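Local coordinates for type II restriction enzyme NlaIV (Neisseria lactamica, PDB 6QM2), which recognises the double-stranded sequence 5'-GGNNCC-3' and cleaves the DNA at the middle of this site to leave blunt ends with terminal 5'-phosphates, at residues 151-156 and 183-188. Numbering follows the deposited sequence.
Sequences ITRSMD and KNMPMF
Phe188 N donates to Thr152 O (3.1 Å), a bond that lies in the carbonyl plane and is moderately straight at the hydrogen (154°). The same oxygen receives a CA-H...O contact from Met187. Two residues further along, at Ser154 and Pro186, water 1 ties the two loops together: it accepts from Ser154 N (3.0 Å) and donates to Pro186 O (2.8 Å), standing in for a direct backbone bond. Between these links Arg153 and Met187 bring their backbones close, CA to CA 4.5 Å.

Side chains fill in around these links. The Phe188 ring leans along the 152-154 backbone, and Thr152 OG1 meets its edge in plane, 3.5 Å from Phe188 CD2; that hydroxyl is itself hydrogen-bonded to Val148 O. The aliphatic part of Arg153 is met obliquely by two methionines, its CB and CG by Met187 CE and its CD by Met185 CB (3.9 Å). Met187, bent at chi2 (-58°), curls its SD past the Thr152 carbonyl to put CE there, at the edge of the guanidinium. In the conformer given, Met185 stretches out (chi2 179°) and brings CE to the Met155-Asp156 peptide; a second conformer makes this contact less certain. Arg153 NH1 turns back to Ser154 O (3.0 Å), nearly in the guanidinium plane, which restrains the head group.

The contact joins the loop after strand 138-147 to the one leading into helix 191-204. Phe188 packs on Ala197 of that helix, on Trp236 of helix 236-239 and on the Tyr243 ring, while Ile151 reaches Tyr125 and Ile127 of strand 124-132, in the mixed sheet of this PDDEXK-clan nuclease.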
loop_
_atom_site.group_PDB
_atom_site.type_symbol
_atom_site.label_atom_id
_atom_site.label_comp_id
_atom_site.label_asym_id
_atom_site.label_seq_id
_atom_site.Cartn_x
_atom_site.Cartn_y
_atom_site.Cartn_z
ATOM N N ILE A 151 -5.964 14.696 -22.139
ATOM C CA ILE A 151 -5.761 13.345 -21.605
ATOM C C ILE A 151 -7.066 12.586 -21.348
ATOM O O ILE A 151 -7.050 11.565 -20.665
ATOM C CB ILE A 151 -4.876 13.370 -20.329
ATOM C CG1 ILE A 151 -5.603 14.016 -19.137
ATOM C CG2 ILE A 151 -3.574 14.105 -20.615
ATOM C CD1 ILE A 151 -4.780 14.044 -17.868
ATOM N N THR A 152 -8.185 13.073 -21.885
ATOM C CA THR A 152 -9.470 12.375 -21.780
ATOM C C THR A 152 -10.121 12.260 -23.145
ATOM O O THR A 152 -9.749 12.957 -24.090
ATOM C CB THR A 152 -10.455 13.080 -20.825
ATOM O OG1 THR A 152 -10.515 14.476 -21.139
ATOM C CG2 THR A 152 -10.028 12.901 -19.382
ATOM N N ARG A 153 -11.103 11.368 -23.221
ATOM C CA ARG A 153 -11.808 11.062 -24.456
ATOM C C ARG A 153 -13.252 10.684 -24.148
ATOM O O ARG A 153 -13.682 10.730 -22.991
ATOM C CB ARG A 153 -11.095 9.914 -25.180
ATOM C CG ARG A 153 -10.927 8.634 -24.363
ATOM C CD ARG A 153 -10.745 7.422 -25.267
ATOM N NE ARG A 153 -10.241 6.248 -24.552
ATOM C CZ ARG A 153 -10.966 5.425 -23.789
ATOM N NH1 ARG A 153 -12.273 5.616 -23.597
ATOM N NH2 ARG A 153 -10.366 4.393 -23.198
ATOM N N SER A 154 -13.997 10.320 -25.186
ATOM C CA SER A 154 -15.308 9.707 -25.014
ATOM C C SER A 154 -15.145 8.205 -24.784
ATOM O O SER A 154 -14.026 7.687 -24.779
ATOM C CB SER A 154 -16.180 9.969 -26.241
ATOM O OG SER A 154 -17.537 9.699 -25.953
ATOM N N MET A 155 -16.266 7.520 -24.571
ATOM C CA MET A 155 -16.298 6.056 -24.453
ATOM C C MET A 155 -17.562 5.505 -25.115
ATOM O O MET A 155 -18.379 6.260 -25.648
ATOM C CB MET A 155 -16.250 5.629 -22.979
ATOM C CG MET A 155 -17.565 5.826 -22.223
ATOM S SD MET A 155 -17.553 5.371 -20.483
ATOM C CE MET A 155 -16.684 3.808 -20.506
ATOM N N ASP A 156 -17.728 4.189 -25.061
ATOM C CA ASP A 156 -18.961 3.572 -25.514
ATOM C C ASP A 156 -20.026 3.714 -24.428
ATOM O O ASP A 156 -19.843 3.218 -23.315
ATOM C CB ASP A 156 -18.745 2.096 -25.858
ATOM C CG ASP A 156 -19.938 1.497 -26.580
ATOM O OD1 ASP A 156 -20.204 1.919 -27.726
ATOM O OD2 ASP A 156 -20.620 0.626 -25.999
ATOM N N LYS A 183 -6.643 5.270 -32.974
ATOM C CA LYS A 183 -7.926 4.610 -32.689
ATOM C C LYS A 183 -9.103 5.434 -33.196
ATOM O O LYS A 183 -8.956 6.613 -33.528
ATOM C CB LYS A 183 -8.098 4.371 -31.184
ATOM C CG LYS A 183 -7.090 3.403 -30.600
ATOM C CD LYS A 183 -7.322 3.205 -29.118
ATOM C CE LYS A 183 -6.299 2.248 -28.538
ATOM N NZ LYS A 183 -6.487 2.077 -27.073
ATOM N N ASN A 184 -10.274 4.801 -33.238
ATOM C CA ASN A 184 -11.540 5.502 -33.512
ATOM C C ASN A 184 -11.927 6.539 -32.441
ATOM O O ASN A 184 -12.672 7.479 -32.747
ATOM C CB ASN A 184 -12.699 4.506 -33.668
ATOM C CG ASN A 184 -12.620 3.699 -34.950
ATOM O OD1 ASN A 184 -11.549 3.532 -35.534
ATOM N ND2 ASN A 184 -13.764 3.186 -35.388
ATOM N N MET A 185 -11.446 6.331 -31.210
ATOM C CA MET A 185 -11.655 7.235 -30.080
ATOM C C MET A 185 -10.383 8.013 -29.756
ATOM O O MET A 185 -9.537 7.510 -29.013
ATOM C CB MET A 185 -12.036 6.427 -28.842
ATOM C CG MET A 185 -13.383 5.738 -28.933
ATOM S SD MET A 185 -13.728 4.783 -27.448
ATOM C CE MET A 185 -15.485 4.518 -27.635
ATOM N N PRO A 186 -10.238 9.237 -30.306
ATOM C CA PRO A 186 -9.113 10.101 -29.943
ATOM C C PRO A 186 -9.432 10.973 -28.729
ATOM O O PRO A 186 -10.576 11.006 -28.262
ATOM C CB PRO A 186 -8.944 10.975 -31.184
ATOM C CG PRO A 186 -10.334 11.161 -31.664
ATOM C CD PRO A 186 -11.027 9.852 -31.397
ATOM N N MET A 187 -8.420 11.693 -28.250
ATOM C CA MET A 187 -8.582 12.618 -27.132
ATOM C C MET A 187 -9.308 13.863 -27.630
ATOM O O MET A 187 -9.338 14.121 -28.837
ATOM C CB MET A 187 -7.224 13.020 -26.546
ATOM C CG MET A 187 -6.324 11.870 -26.109
ATOM S SD MET A 187 -7.040 10.776 -24.864
ATOM C CE MET A 187 -7.527 9.379 -25.874
ATOM N N PHE A 188 -9.885 14.630 -26.705
ATOM C CA PHE A 188 -10.617 15.848 -27.065
ATOM C C PHE A 188 -9.678 16.878 -27.702
ATOM O O PHE A 188 -8.573 17.117 -27.204
ATOM C CB PHE A 188 -11.332 16.464 -25.860
ATOM C CG PHE A 188 -12.428 15.606 -25.292
ATOM C CD1 PHE A 188 -13.652 15.497 -25.943
ATOM C CD2 PHE A 188 -12.249 14.928 -24.089
ATOM C CE1 PHE A 188 -14.673 14.714 -25.415
ATOM C CE2 PHE A 188 -13.266 14.149 -23.553
ATOM C CZ PHE A 188 -14.481 14.039 -24.219
HETATM O O HOH W 1 -13.080 9.900 -27.961
#